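Dihydroorotase (Saccharomyces cerevisiae S288C, PDB 6L0A) catalyses the reversible, zinc-dependent cyclisation of N-carbamoyl-L-aspartate (ureidosuccinate) to (S)-dihydroorotate, the third step of de novo pyrimidine biosynthesis. Local coordinates at residues L84-A89 / F124-E129; A211-L216 / N227-V232; K324-K329 / S358-P363. One frame throughout, in Å; residues are numbered along the deposited sequence.

Contact 1: L84-A89 / F124-E129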
ATOM      1  N   LEU C  84      21.980 -33.919  -0.058  1.00 25.91           N
ATOM      2  CA  LEU C  84      20.970 -33.741  -1.099  1.00 26.96           C
ATOM      3  C   LEU C  84      21.382 -32.661  -2.091  1.00 26.36           C
ATOM      4  O   LEU C  84      21.092 -32.768  -3.287  1.00 22.50           O
ATOM      5  CB  LEU C  84      19.624 -33.407  -0.465  1.00 29.10           C
ATOM      6  CG  LEU C  84      18.524 -32.999  -1.446  1.00 32.96           C
ATOM      7  CD1 LEU C  84      18.329 -34.073  -2.521  1.00 33.92           C
ATOM      8  CD2 LEU C  84      17.222 -32.716  -0.718  1.00 30.12           C
ATOM      9  N   ILE C  85      22.050 -31.610  -1.613  1.00 21.39           N
ATOM     10  CA  ILE C  85      22.587 -30.592  -2.515  1.00 22.37           C
ATOM     11  C   ILE C  85      23.590 -31.214  -3.484  1.00 24.78           C
ATOM     12  O   ILE C  85      23.526 -31.000  -4.701  1.00 21.18           O
ATOM     13  CB  ILE C  85      23.226 -29.450  -1.703  1.00 20.53           C
ATOM     14  CG1 ILE C  85      22.178 -28.751  -0.832  1.00 20.80           C
ATOM     15  CG2 ILE C  85      23.961 -28.475  -2.627  1.00 22.68           C
ATOM     16  CD1 ILE C  85      21.122 -27.967  -1.626  1.00 22.57           C
ATOM     17  N   HIS C  86      24.545 -31.983  -2.951  1.00 23.13           N
ATOM     18  CA  HIS C  86      25.524 -32.655  -3.801  1.00 25.71           C
ATOM     19  C   HIS C  86      24.841 -33.610  -4.778  1.00 24.01           C
ATOM     20  O   HIS C  86      25.171 -33.640  -5.968  1.00 29.12           O
ATOM     21  CB  HIS C  86      26.538 -33.409  -2.932  1.00 23.72           C
ATOM     22  CG  HIS C  86      27.496 -32.514  -2.204  1.00 22.12           C
ATOM     23  ND1 HIS C  86      28.460 -31.773  -2.849  1.00 28.33           N
ATOM     24  CD2 HIS C  86      27.638 -32.248  -0.883  1.00 27.51           C
ATOM     25  CE1 HIS C  86      29.154 -31.085  -1.959  1.00 27.77           C
ATOM     26  NE2 HIS C  86      28.670 -31.352  -0.758  1.00 27.02           N
ATOM     27  N   GLU C  87      23.883 -34.395  -4.284  1.00 24.63           N
ATOM     28  CA  GLU C  87      23.182 -35.360  -5.127  1.00 25.68           C
ATOM     29  C   GLU C  87      22.434 -34.666  -6.264  1.00 30.58           C
ATOM     30  O   GLU C  87      22.567 -35.047  -7.435  1.00 28.04           O
ATOM     31  CB  GLU C  87      22.223 -36.179  -4.266  1.00 31.75           C
ATOM     32  CG  GLU C  87      21.426 -37.217  -5.020  1.00 39.59           C
ATOM     33  CD  GLU C  87      20.508 -38.021  -4.110  1.00 43.67           C
ATOM     34  OE1 GLU C  87      19.660 -37.407  -3.425  1.00 48.04           O
ATOM     35  OE2 GLU C  87      20.631 -39.266  -4.079  1.00 54.28           O
ATOM     36  N   ALA C  88      21.634 -33.645  -5.935  1.00 26.71           N
ATOM     37  CA  ALA C  88      20.863 -32.940  -6.958  1.00 23.99           C
ATOM     38  C   ALA C  88      21.774 -32.240  -7.953  1.00 23.74           C
ATOM     39  O   ALA C  88      21.488 -32.211  -9.154  1.00 26.48           O
ATOM     40  CB  ALA C  88      19.920 -31.928  -6.306  1.00 21.88           C
ATOM     41  N   ALA C  89      22.877 -31.665  -7.469  1.00 24.74           N
ATOM     42  CA  ALA C  89      23.792 -30.950  -8.348  1.00 25.86           C
ATOM     43  C   ALA C  89      24.444 -31.895  -9.344  1.00 30.09           C
ATOM     44  O   ALA C  89      24.515 -31.605 -10.545  1.00 28.18           O
ATOM     45  CB  ALA C  89      24.860 -30.232  -7.525  1.00 23.59           C
ATOM     46  N   PHE C 124      25.073 -23.857   2.359  1.00 19.07           N
ATOM     47  CA  PHE C 124      25.778 -22.905   1.500  1.00 18.78           C
ATOM     48  C   PHE C 124      27.171 -23.405   1.132  1.00 23.54           C
ATOM     49  O   PHE C 124      27.647 -23.158   0.014  1.00 19.16           O
ATOM     50  CB  PHE C 124      25.875 -21.537   2.183  1.00 21.33           C
ATOM     51  CG  PHE C 124      24.546 -20.940   2.549  1.00 20.33           C
ATOM     52  CD1 PHE C 124      23.403 -21.251   1.825  1.00 19.99           C
ATOM     53  CD2 PHE C 124      24.433 -20.070   3.620  1.00 19.70           C
ATOM     54  CE1 PHE C 124      22.174 -20.693   2.156  1.00 17.02           C
ATOM     55  CE2 PHE C 124      23.190 -19.515   3.969  1.00 22.36           C
ATOM     56  CZ  PHE C 124      22.069 -19.825   3.233  1.00 16.72           C
ATOM     57  N   LYS C 125      27.838 -24.108   2.052  1.00 23.72           N
ATOM     58  CA  LYS C 125      29.135 -24.686   1.718  1.00 24.07           C
ATOM     59  C   LYS C 125      29.001 -25.715   0.605  1.00 19.34           C
ATOM     60  O   LYS C 125      29.804 -25.732  -0.337  1.00 21.06           O
ATOM     61  CB  LYS C 125      29.772 -25.308   2.968  1.00 29.09           C
ATOM     62  CG  LYS C 125      31.281 -25.617   2.866  1.00 34.85           C
ATOM     63  CD  LYS C 125      32.097 -24.528   2.131  1.00 39.23           C
ATOM     64  CE  LYS C 125      32.053 -23.137   2.789  1.00 38.27           C
ATOM     65  NZ  LYS C 125      32.673 -23.023   4.146  1.00 42.98           N
ATOM     66  N   ALA C 126      27.974 -26.567   0.679  1.00 21.35           N
ATOM     67  CA  ALA C 126      27.748 -27.549  -0.380  1.00 22.75           C
ATOM     68  C   ALA C 126      27.396 -26.865  -1.698  1.00 23.97           C
ATOM     69  O   ALA C 126      27.924 -27.227  -2.758  1.00 19.41           O
ATOM     70  CB  ALA C 126      26.648 -28.527   0.042  1.00 21.45           C
ATOM     71  N   MET C 127      26.518 -25.858  -1.652  1.00 20.21           N
ATOM     72  CA  MET C 127      26.209 -25.104  -2.866  1.00 19.66           C
ATOM     73  C   MET C 127      27.461 -24.497  -3.481  1.00 21.44           C
ATOM     74  O   MET C 127      27.635 -24.519  -4.707  1.00 21.34           O
ATOM     75  CB  MET C 127      25.194 -24.002  -2.558  1.00 12.91           C
ATOM     76  CG  MET C 127      23.830 -24.533  -2.196  1.00 15.19           C
ATOM     77  SD  MET C 127      22.722 -23.193  -1.724  1.00 18.47           S
ATOM     78  CE  MET C 127      22.603 -22.368  -3.317  1.00 18.63           C
ATOM     79  N   GLN C 128      28.326 -23.909  -2.646  1.00 21.46           N
ATOM     80  CA  GLN C 128      29.536 -23.267  -3.156  1.00 19.25           C
ATOM     81  C   GLN C 128      30.424 -24.278  -3.875  1.00 22.15           C
ATOM     82  O   GLN C 128      30.947 -24.002  -4.963  1.00 25.41           O
ATOM     83  CB  GLN C 128      30.290 -22.597  -2.004  1.00 21.51           C
ATOM     84  CG  GLN C 128      31.489 -21.747  -2.426  1.00 23.41           C
ATOM     85  CD  GLN C 128      32.080 -20.945  -1.269  1.00 28.90           C
ATOM     86  OE1 GLN C 128      32.235 -19.720  -1.358  1.00 31.02           O
ATOM     87  NE2 GLN C 128      32.415 -21.633  -0.178  1.00 25.41           N
ATOM     88  N   GLU C 129      30.583 -25.461  -3.292  1.00 23.54           N
ATOM     89  CA  GLU C 129      31.400 -26.490  -3.924  1.00 25.81           C
ATOM     90  C   GLU C 129      30.799 -26.969  -5.240  1.00 27.01           C
ATOM     91  O   GLU C 129      31.534 -27.410  -6.130  1.00 25.06           O
ATOM     92  CB  GLU C 129      31.577 -27.666  -2.970  1.00 30.46           C
ATOM     93  CG  GLU C 129      32.423 -27.357  -1.753  1.00 31.27           C
ATOM     94  CD  GLU C 129      32.310 -28.429  -0.688  1.00 36.88           C
ATOM     95  OE1 GLU C 129      31.556 -29.406  -0.901  1.00 39.93           O
ATOM     96  OE2 GLU C 129      32.970 -28.297   0.364  1.00 39.33           O
TER
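Ile85 and Ala126 meet where helices 82-90 and 121-130 run side by side, their short segments inclined by 25° and 9.1 Å apart at the closest approach of the axes. The tight part is small and apolar. In Ile85, CG1 lies beside the backbone N (chi1 -62°), which puts the CG2 branch anti to that N and facing the neighbouring helix, 3.8 Å from Ala126 CB. The same methyl lies 4.0 Å from CG of Met127, whose side chain starts out away from helix 82-90 and runs on to Val97 and to Leu134 of strand 133-136. The short side chain of Ala126 is consistent with the approach of the CA atoms of Ile85 and Ala126 to 6.4 Å.

Toward solvent the packing gives way to polar groups. The His86 imidazole spans the groove, its NE2 3.6 Å from Ala126 CB, and turns an edge to the exposed Glu129. There OE1 of Glu129 lies near the ring plane, 3.1 Å from CE1 of His86, with ring and carboxylate planes 34° apart. NE2 is also near this oxygen but badly angled for a hydrogen bond; the ring's hydrogen bond runs from ND1 to Glu130 OE2. Two carboxylates so close to one imidazole would be expected to stabilise its protonated form, adding an electrostatic component to an otherwise van der Waals helix pairing.

Contact 2: A211-L216 / N227-V232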
ATOM      1  N   ALA C 211       9.862  -6.673 -14.477  1.00 13.72           N
ATOM      2  CA  ALA C 211       9.191  -5.714 -15.348  1.00 16.82           C
ATOM      3  C   ALA C 211       8.399  -4.704 -14.530  1.00 14.91           C
ATOM      4  O   ALA C 211       8.472  -3.495 -14.777  1.00 13.71           O
ATOM      5  CB  ALA C 211       8.277  -6.444 -16.329  1.00 15.20           C
ATOM      6  N   HIS C 212       7.650  -5.173 -13.531  1.00 13.26           N
ATOM      7  CA  HIS C 212       6.679  -4.271 -12.910  1.00 12.74           C
ATOM      8  C   HIS C 212       7.342  -3.241 -11.999  1.00 15.26           C
ATOM      9  O   HIS C 212       6.809  -2.140 -11.829  1.00 10.65           O
ATOM     10  CB  HIS C 212       5.600  -5.059 -12.165  1.00 14.13           C
ATOM     11  CG  HIS C 212       6.118  -6.133 -11.256  1.00 14.22           C
ATOM     12  ND1 HIS C 212       6.538  -7.363 -11.718  1.00 13.76           N
ATOM     13  CD2 HIS C 212       6.230  -6.178  -9.909  1.00 14.86           C
ATOM     14  CE1 HIS C 212       6.906  -8.113 -10.692  1.00 13.93           C
ATOM     15  NE2 HIS C 212       6.718  -7.421  -9.582  1.00 13.68           N
ATOM     16  N   HIS C 213       8.507  -3.549 -11.430  1.00 12.65           N
ATOM     17  CA  HIS C 213       9.173  -2.536 -10.620  1.00 11.00           C
ATOM     18  C   HIS C 213       9.828  -1.443 -11.459  1.00 11.59           C
ATOM     19  O   HIS C 213      10.265  -0.444 -10.888  1.00 12.33           O
ATOM     20  CB  HIS C 213      10.203  -3.192  -9.701  1.00 10.26           C
ATOM     21  CG  HIS C 213       9.587  -3.995  -8.590  1.00 12.39           C
ATOM     22  ND1 HIS C 213       9.673  -5.371  -8.513  1.00 12.92           N
ATOM     23  CD2 HIS C 213       8.867  -3.602  -7.507  1.00 13.51           C
ATOM     24  CE1 HIS C 213       9.029  -5.791  -7.435  1.00 10.75           C
ATOM     25  NE2 HIS C 213       8.538  -4.737  -6.803  1.00 10.96           N
ATOM     26  N   LEU C 214       9.932  -1.622 -12.780  1.00 11.17           N
ATOM     27  CA  LEU C 214      10.382  -0.551 -13.663  1.00 13.41           C
ATOM     28  C   LEU C 214       9.265   0.430 -13.986  1.00 16.19           C
ATOM     29  O   LEU C 214       9.538   1.491 -14.562  1.00 18.55           O
ATOM     30  CB  LEU C 214      10.946  -1.135 -14.959  1.00 15.07           C
ATOM     31  CG  LEU C 214      12.087  -2.144 -14.778  1.00 18.68           C
ATOM     32  CD1 LEU C 214      12.669  -2.553 -16.130  1.00 16.58           C
ATOM     33  CD2 LEU C 214      13.174  -1.581 -13.863  1.00 17.77           C
ATOM     34  N   PHE C 215       8.028   0.099 -13.622  1.00 14.38           N
ATOM     35  CA  PHE C 215       6.851   0.932 -13.840  1.00 16.98           C
ATOM     36  C   PHE C 215       6.223   1.434 -12.554  1.00 19.24           C
ATOM     37  O   PHE C 215       5.817   2.599 -12.475  1.00 17.67           O
ATOM     38  CB  PHE C 215       5.771   0.146 -14.597  1.00 14.56           C
ATOM     39  CG  PHE C 215       6.105  -0.147 -16.034  1.00 17.07           C
ATOM     40  CD1 PHE C 215       6.716  -1.346 -16.390  1.00 18.17           C
ATOM     41  CD2 PHE C 215       5.771   0.757 -17.034  1.00 24.84           C
ATOM     42  CE1 PHE C 215       6.994  -1.637 -17.714  1.00 18.90           C
ATOM     43  CE2 PHE C 215       6.057   0.475 -18.362  1.00 25.29           C
ATOM     44  CZ  PHE C 215       6.674  -0.720 -18.699  1.00 21.48           C
ATOM     45  N   LEU C 216       6.092   0.563 -11.559  1.00 15.12           N
ATOM     46  CA  LEU C 216       5.212   0.814 -10.426  1.00 15.24           C
ATOM     47  C   LEU C 216       5.892   1.615  -9.335  1.00 15.29           C
ATOM     48  O   LEU C 216       7.110   1.553  -9.138  1.00 13.22           O
ATOM     49  CB  LEU C 216       4.718  -0.499  -9.806  1.00 11.97           C
ATOM     50  CG  LEU C 216       3.825  -1.434 -10.614  1.00 15.94           C
ATOM     51  CD1 LEU C 216       3.553  -2.698  -9.805  1.00 15.09           C
ATOM     52  CD2 LEU C 216       2.521  -0.757 -11.004  1.00 19.55           C
ATOM     53  N   ASN C 227      -1.690  -4.715  -8.321  1.00 14.00           N
ATOM     54  CA  ASN C 227      -0.308  -4.262  -8.381  1.00 14.53           C
ATOM     55  C   ASN C 227       0.472  -4.537  -7.096  1.00 15.26           C
ATOM     56  O   ASN C 227       1.621  -4.117  -7.002  1.00 13.30           O
ATOM     57  CB  ASN C 227      -0.258  -2.765  -8.704  1.00 13.36           C
ATOM     58  CG  ASN C 227      -0.662  -2.469 -10.136  1.00 17.05           C
ATOM     59  OD1 ASN C 227      -0.448  -3.293 -11.033  1.00 16.49           O
ATOM     60  ND2 ASN C 227      -1.262  -1.298 -10.359  1.00 15.50           N
ATOM     61  N   PHE C 228      -0.123  -5.203  -6.109  1.00 14.39           N
ATOM     62  CA  PHE C 228       0.570  -5.496  -4.857  1.00 11.73           C
ATOM     63  C   PHE C 228       1.441  -6.734  -5.042  1.00 14.57           C
ATOM     64  O   PHE C 228       0.935  -7.780  -5.447  1.00 13.90           O
ATOM     65  CB  PHE C 228      -0.452  -5.714  -3.734  1.00 13.79           C
ATOM     66  CG  PHE C 228       0.130  -6.237  -2.451  1.00 13.88           C
ATOM     67  CD1 PHE C 228       1.015  -5.463  -1.706  1.00 12.53           C
ATOM     68  CD2 PHE C 228      -0.223  -7.501  -1.969  1.00 13.87           C
ATOM     69  CE1 PHE C 228       1.552  -5.942  -0.511  1.00 12.75           C
ATOM     70  CE2 PHE C 228       0.316  -7.983  -0.764  1.00 13.77           C
ATOM     71  CZ  PHE C 228       1.206  -7.205  -0.043  1.00 12.10           C
ATOM     72  N   CYS C 229       2.737  -6.629  -4.745  1.00 12.73           N
ATOM     73  CA  CYS C 229       3.599  -7.796  -4.735  1.00 13.01           C
ATOM     74  C   CYS C 229       4.647  -7.584  -3.647  1.00 13.40           C
ATOM     75  O   CYS C 229       4.692  -6.537  -3.011  1.00 11.05           O
ATOM     76  CB  CYS C 229       4.277  -7.960  -6.096  1.00 11.98           C
ATOM     77  SG  CYS C 229       5.296  -6.450  -6.399  1.00 16.80           S
ATOM     78  N   LYS C 230       5.498  -8.587  -3.433  1.00  9.31           N
ATOM     79  CA  LYS C 230       6.620  -8.423  -2.525  1.00 10.40           C
ATOM     80  C   LYS C 230       7.924  -8.597  -3.299  1.00 14.06           C
ATOM     81  O   LYS C 230       7.983  -9.422  -4.217  1.00 15.87           O
ATOM     82  CB  LYS C 230       6.556  -9.445  -1.355  1.00 11.48           C
ATOM     83  CG  LYS C 230       5.277  -9.357  -0.484  1.00 12.62           C
ATOM     84  CD  LYS C 230       5.106  -7.990   0.169  1.00 17.87           C
ATOM     85  CE  LYS C 230       6.123  -7.768   1.257  1.00 18.03           C
ATOM     86  NZ  LYS C 230       5.764  -8.479   2.560  1.00 13.83           N
ATOM     87  N   PRO C 231       8.957  -7.771  -3.036  1.00 12.05           N
ATOM     88  CA  PRO C 231       8.889  -6.578  -2.189  1.00 10.53           C
ATOM     89  C   PRO C 231       7.982  -5.554  -2.850  1.00  9.44           C
ATOM     90  O   PRO C 231       7.823  -5.577  -4.089  1.00 10.15           O
ATOM     91  CB  PRO C 231      10.342  -6.081  -2.114  1.00 10.47           C
ATOM     92  CG  PRO C 231      11.191  -7.153  -2.810  1.00 11.88           C
ATOM     93  CD  PRO C 231      10.254  -7.887  -3.724  1.00 12.77           C
ATOM     94  N   VAL C 232       7.332  -4.716  -2.041  1.00  9.91           N
ATOM     95  CA  VAL C 232       6.390  -3.757  -2.600  1.00  9.25           C
ATOM     96  C   VAL C 232       7.151  -2.736  -3.436  1.00 11.93           C
ATOM     97  O   VAL C 232       8.326  -2.446  -3.180  1.00 10.57           O
ATOM     98  CB  VAL C 232       5.584  -3.062  -1.484  1.00 10.06           C
ATOM     99  CG1 VAL C 232       4.854  -4.098  -0.609  1.00 11.48           C
ATOM    100  CG2 VAL C 232       6.484  -2.156  -0.638  1.00 12.26           C
TER
HETATM  101  O   HOH W   1       8.012  -8.886  -7.227  1.00 16.97           O
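At the active-site end of the TIM-barrel-like amidohydrolase fold, the long connection after strand 205-209 folds back on itself: segment 211-216, just after the strand, meets segment 227-232, beyond the short helix 218-221. The second of these brings Lys230 to the bound malate. His213 makes the one direct hydrogen bond between them. Its NE2 donates to Pro231 O at 2.9 Å, with an N-H...O angle of 146° and the oxygen 15° out of the ring plane. On the other side of the ring, ND1 is hydrogen-bonded to Thr210 OG1, so both nitrogens are engaged and the rotation of the imidazole is fixed.

The carbonyl thus held belongs to a proline that follows a cis peptide bond and whose ring packs on His180, a ligand of one zinc ion. Pro231 thus stands next to a zinc ligand, and His213 probably helps to position it from one layer further out.

Cys229 SG sits between the backbone N and the carbonyl carbon (chi1 61°), from where it meets both histidines. It lies at the edge of the His212 ring, 3.6 Å from NE2, and obliquely to the His213 ring, 3.7 Å from NE2. His212 CD2 sits over a face of the His213 imidazole, near its rim. A water in the His212 ring plane bridges NE2 of that residue to Lys230 O, 3.1 Å from each.

At the far end, Leu216 crosses the side chain of Asn227, whose ND2 is hydrogen-bonded to Asp220 O. Leu216 CD1 lies 3.7 Å from Asn227 O, while Leu216 CD2 stands 3.7 Å from Asn227 CG.

Contact 3: K324-K329 / S358-P363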
ATOM      1  N   LYS C 324      15.190 -17.967 -31.944  1.00 20.18           N
ATOM      2  CA  LYS C 324      15.612 -16.657 -31.479  1.00 24.97           C
ATOM      3  C   LYS C 324      14.390 -15.775 -31.291  1.00 26.66           C
ATOM      4  O   LYS C 324      13.448 -15.835 -32.084  1.00 25.06           O
ATOM      5  CB  LYS C 324      16.575 -16.001 -32.469  1.00 27.98           C
ATOM      6  CG  LYS C 324      17.962 -16.632 -32.510  1.00 31.67           C
ATOM      7  CD  LYS C 324      18.601 -16.485 -33.889  1.00 33.14           C
ATOM      8  CE  LYS C 324      17.619 -16.819 -35.004  1.00 36.61           C
ATOM      9  NZ  LYS C 324      18.262 -16.822 -36.356  1.00 40.78           N
ATOM     10  N   ALA C 325      14.399 -14.962 -30.240  1.00 23.91           N
ATOM     11  CA  ALA C 325      13.275 -14.078 -29.969  1.00 26.24           C
ATOM     12  C   ALA C 325      13.487 -12.777 -30.734  1.00 21.05           C
ATOM     13  O   ALA C 325      14.494 -12.089 -30.538  1.00 24.25           O
ATOM     14  CB  ALA C 325      13.120 -13.831 -28.464  1.00 22.95           C
ATOM     15  N   ILE C 326      12.547 -12.445 -31.610  1.00 26.70           N
ATOM     16  CA  ILE C 326      12.635 -11.254 -32.449  1.00 29.51           C
ATOM     17  C   ILE C 326      11.626 -10.236 -31.937  1.00 23.53           C
ATOM     18  O   ILE C 326      10.412 -10.476 -31.972  1.00 24.93           O
ATOM     19  CB  ILE C 326      12.386 -11.579 -33.931  1.00 30.31           C
ATOM     20  CG1 ILE C 326      13.302 -12.721 -34.393  1.00 27.26           C
ATOM     21  CG2 ILE C 326      12.586 -10.333 -34.784  1.00 32.82           C
ATOM     22  CD1 ILE C 326      14.778 -12.394 -34.313  1.00 31.23           C
ATOM     23  N   LEU C 327      12.121  -9.104 -31.462  1.00 23.17           N
ATOM     24  CA  LEU C 327      11.249  -8.007 -31.072  1.00 25.94           C
ATOM     25  C   LEU C 327      10.946  -7.162 -32.304  1.00 30.36           C
ATOM     26  O   LEU C 327      11.870  -6.726 -32.995  1.00 32.20           O
ATOM     27  CB  LEU C 327      11.916  -7.162 -29.992  1.00 34.44           C
ATOM     28  CG  LEU C 327      11.032  -6.223 -29.179  1.00 35.17           C
ATOM     29  CD1 LEU C 327      10.357  -6.978 -28.044  1.00 27.62           C
ATOM     30  CD2 LEU C 327      11.885  -5.094 -28.653  1.00 33.25           C
ATOM     31  N   PHE C 328       9.665  -6.933 -32.586  1.00 33.93           N
ATOM     32  CA  PHE C 328       9.308  -6.110 -33.737  1.00 36.31           C
ATOM     33  C   PHE C 328       8.263  -5.069 -33.356  1.00 35.75           C
ATOM     34  O   PHE C 328       7.373  -5.334 -32.540  1.00 37.28           O
ATOM     35  CB  PHE C 328       8.827  -6.964 -34.928  1.00 35.91           C
ATOM     36  CG  PHE C 328       7.577  -7.760 -34.668  1.00 35.92           C
ATOM     37  CD1 PHE C 328       7.610  -8.902 -33.886  1.00 33.47           C
ATOM     38  CD2 PHE C 328       6.377  -7.390 -35.249  1.00 34.43           C
ATOM     39  CE1 PHE C 328       6.461  -9.644 -33.665  1.00 31.10           C
ATOM     40  CE2 PHE C 328       5.230  -8.129 -35.027  1.00 31.37           C
ATOM     41  CZ  PHE C 328       5.273  -9.256 -34.238  1.00 31.70           C
ATOM     42  N   LYS C 329       8.386  -3.888 -33.972  1.00 39.10           N
ATOM     43  CA  LYS C 329       7.696  -2.664 -33.553  1.00 35.46           C
ATOM     44  C   LYS C 329       6.259  -2.653 -34.081  1.00 38.90           C
ATOM     45  O   LYS C 329       5.870  -1.853 -34.937  1.00 47.24           O
ATOM     46  CB  LYS C 329       8.484  -1.447 -34.024  1.00 42.48           C
ATOM     47  CG  LYS C 329       7.967  -0.077 -33.572  1.00 40.70           C
ATOM     48  CD  LYS C 329       8.233   0.190 -32.102  1.00 36.63           C
ATOM     49  CE  LYS C 329       7.908   1.641 -31.734  1.00 40.85           C
ATOM     50  NZ  LYS C 329       9.019   2.582 -32.044  1.00 43.54           N
ATOM     51  N   SER C 358       6.110  -5.933 -30.121  1.00 31.89           N
ATOM     52  CA  SER C 358       5.589  -7.290 -30.071  1.00 26.66           C
ATOM     53  C   SER C 358       6.774  -8.242 -30.196  1.00 27.93           C
ATOM     54  O   SER C 358       7.892  -7.822 -30.501  1.00 30.85           O
ATOM     55  CB  SER C 358       4.559  -7.544 -31.183  1.00 35.96           C
ATOM     56  OG  SER C 358       3.587  -6.507 -31.225  1.00 33.91           O
ATOM     57  N   VAL C 359       6.540  -9.529 -29.957  1.00 27.70           N
ATOM     58  CA  VAL C 359       7.624 -10.508 -29.991  1.00 29.31           C
ATOM     59  C   VAL C 359       7.170 -11.737 -30.768  1.00 28.40           C
ATOM     60  O   VAL C 359       6.020 -12.175 -30.653  1.00 31.69           O
ATOM     61  CB  VAL C 359       8.112 -10.887 -28.569  1.00 27.27           C
ATOM     62  CG1 VAL C 359       7.039 -11.633 -27.794  1.00 23.72           C
ATOM     63  CG2 VAL C 359       9.404 -11.711 -28.638  1.00 26.14           C
ATOM     64  N   ARG C 360       8.079 -12.271 -31.584  1.00 27.14           N
ATOM     65  CA  ARG C 360       7.880 -13.507 -32.326  1.00 32.35           C
ATOM     66  C   ARG C 360       9.187 -14.293 -32.295  1.00 28.44           C
ATOM     67  O   ARG C 360      10.214 -13.806 -31.808  1.00 28.15           O
ATOM     68  CB  ARG C 360       7.442 -13.229 -33.770  1.00 32.43           C
ATOM     69  CG  ARG C 360       8.521 -12.573 -34.617  1.00 29.58           C
ATOM     70  CD  ARG C 360       8.185 -12.640 -36.108  1.00 39.28           C
ATOM     71  NE  ARG C 360       9.365 -12.396 -36.934  1.00 41.97           N
ATOM     72  CZ  ARG C 360       9.718 -11.200 -37.389  1.00 42.88           C
ATOM     73  NH1 ARG C 360       8.975 -10.140 -37.105  1.00 46.47           N
ATOM     74  NH2 ARG C 360      10.813 -11.057 -38.127  1.00 44.02           N
ATOM     75  N   TRP C 361       9.153 -15.505 -32.846  1.00 26.63           N
ATOM     76  CA  TRP C 361      10.271 -16.439 -32.786  1.00 30.29           C
ATOM     77  C   TRP C 361      10.768 -16.784 -34.183  1.00 33.23           C
ATOM     78  O   TRP C 361       9.970 -16.986 -35.105  1.00 34.24           O
ATOM     79  CB  TRP C 361       9.863 -17.721 -32.067  1.00 26.91           C
ATOM     80  CG  TRP C 361       9.588 -17.487 -30.626  1.00 27.27           C
ATOM     81  CD1 TRP C 361       8.379 -17.236 -30.055  1.00 29.32           C
ATOM     82  CD2 TRP C 361      10.549 -17.460 -29.570  1.00 25.58           C
ATOM     83  NE1 TRP C 361       8.524 -17.052 -28.701  1.00 29.04           N
ATOM     84  CE2 TRP C 361       9.848 -17.183 -28.376  1.00 26.87           C
ATOM     85  CE3 TRP C 361      11.934 -17.641 -29.516  1.00 23.88           C
ATOM     86  CZ2 TRP C 361      10.486 -17.097 -27.140  1.00 24.62           C
ATOM     87  CZ3 TRP C 361      12.570 -17.545 -28.289  1.00 25.53           C
ATOM     88  CH2 TRP C 361      11.844 -17.272 -27.118  1.00 22.11           C
ATOM     89  N   GLU C 362      12.091 -16.871 -34.331  1.00 28.01           N
ATOM     90  CA  GLU C 362      12.667 -17.286 -35.599  1.00 30.45           C
ATOM     91  C   GLU C 362      13.669 -18.415 -35.405  1.00 30.64           C
ATOM     92  O   GLU C 362      14.478 -18.386 -34.468  1.00 28.79           O
ATOM     93  CB  GLU C 362      13.345 -16.108 -36.299  1.00 36.56           C
ATOM     94  CG  GLU C 362      12.381 -15.299 -37.133  1.00 43.30           C
ATOM     95  CD  GLU C 362      13.084 -14.525 -38.222  1.00 49.29           C
ATOM     96  OE1 GLU C 362      14.069 -15.057 -38.775  1.00 53.64           O
ATOM     97  OE2 GLU C 362      12.657 -13.390 -38.514  1.00 50.84           O
ATOM     98  N   PRO C 363      13.648 -19.414 -36.283  1.00 26.41           N
ATOM     99  CA  PRO C 363      14.584 -20.532 -36.157  1.00 26.51           C
ATOM    100  C   PRO C 363      16.024 -20.108 -36.395  1.00 29.19           C
ATOM    101  O   PRO C 363      16.317 -19.109 -37.059  1.00 28.46           O
ATOM    102  CB  PRO C 363      14.120 -21.515 -37.241  1.00 29.96           C
ATOM    103  CG  PRO C 363      13.366 -20.684 -38.216  1.00 30.03           C
ATOM    104  CD  PRO C 363      12.712 -19.594 -37.407  1.00 28.08           C
TER
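Phe328 is sandwiched between Ser358 and Arg360 of the neighbouring strand; together with Lys324, Phe328 and Arg360 have the most surface buried in this pairing. With CG set between its backbone N and carbonyl carbon (chi1 63°), the Phe328 ring leans over strand 358-362. CB of Ser358 makes a CH-pi contact with one face, 3.9 Å from the ring centroid, and Arg360 NH1 lies over the opposite face, 3.7 Å from CG of Phe328. Ring and guanidinium planes are 50° apart, and the cation-pi attraction is at most weak.

Arg360 is extended from CG to NE and lays a face of its guanidinium on Ile326 CG2. NH2 forms a salt bridge with Glu362 OE2 in the guanidinium plane, at 3.0 Å with a nearly straight angle of 171°, and a second one with Glu4 of the adjacent strand 4-8, so two carboxylates hold NH2.

The Lys324 chain bends at chi3, bringing NZ to Pro363 O at 3.1 Å, from above the carbonyl plane. Its backbone N and O pair with Glu362. On the reverse face of the sheet Ala325 CB sits over the six-membered ring of Trp361.

Hydrogen-bonded pairs Lys324-Glu362, Ile326-Arg360 and Phe328-Ser358 alternate with non-hydrogen-bonded Ala325-Trp361 and Leu327-Val359, the register of a twisted antiparallel sheet, here one that joins the N- and C-terminal parts of the chain beside the barrel.

The three contacts follow one another along the chain, each closing before the next opens. Contacts 1 and 2 lie on opposite sides of the chain's centre, with centres 32 Å apart; contact 3 is 37 Å from contact 1 and 26 Å from contact 2, centre to centre, and no pair touches. Contact 1 pairs outer helices, the second of which leads into strand 133-136. That strand shares a parallel sheet with strand 205-209, which 211-216 of contact 2 follows directly, while its partner 227-232 carries Lys230 to the malate. Contact 3 belongs to a separate antiparallel sheet, where strand 324-328 also borders strand 4-8. Helix 283-293 packs both on 211-216, the loop beside 227-232, and on that peripheral sheet.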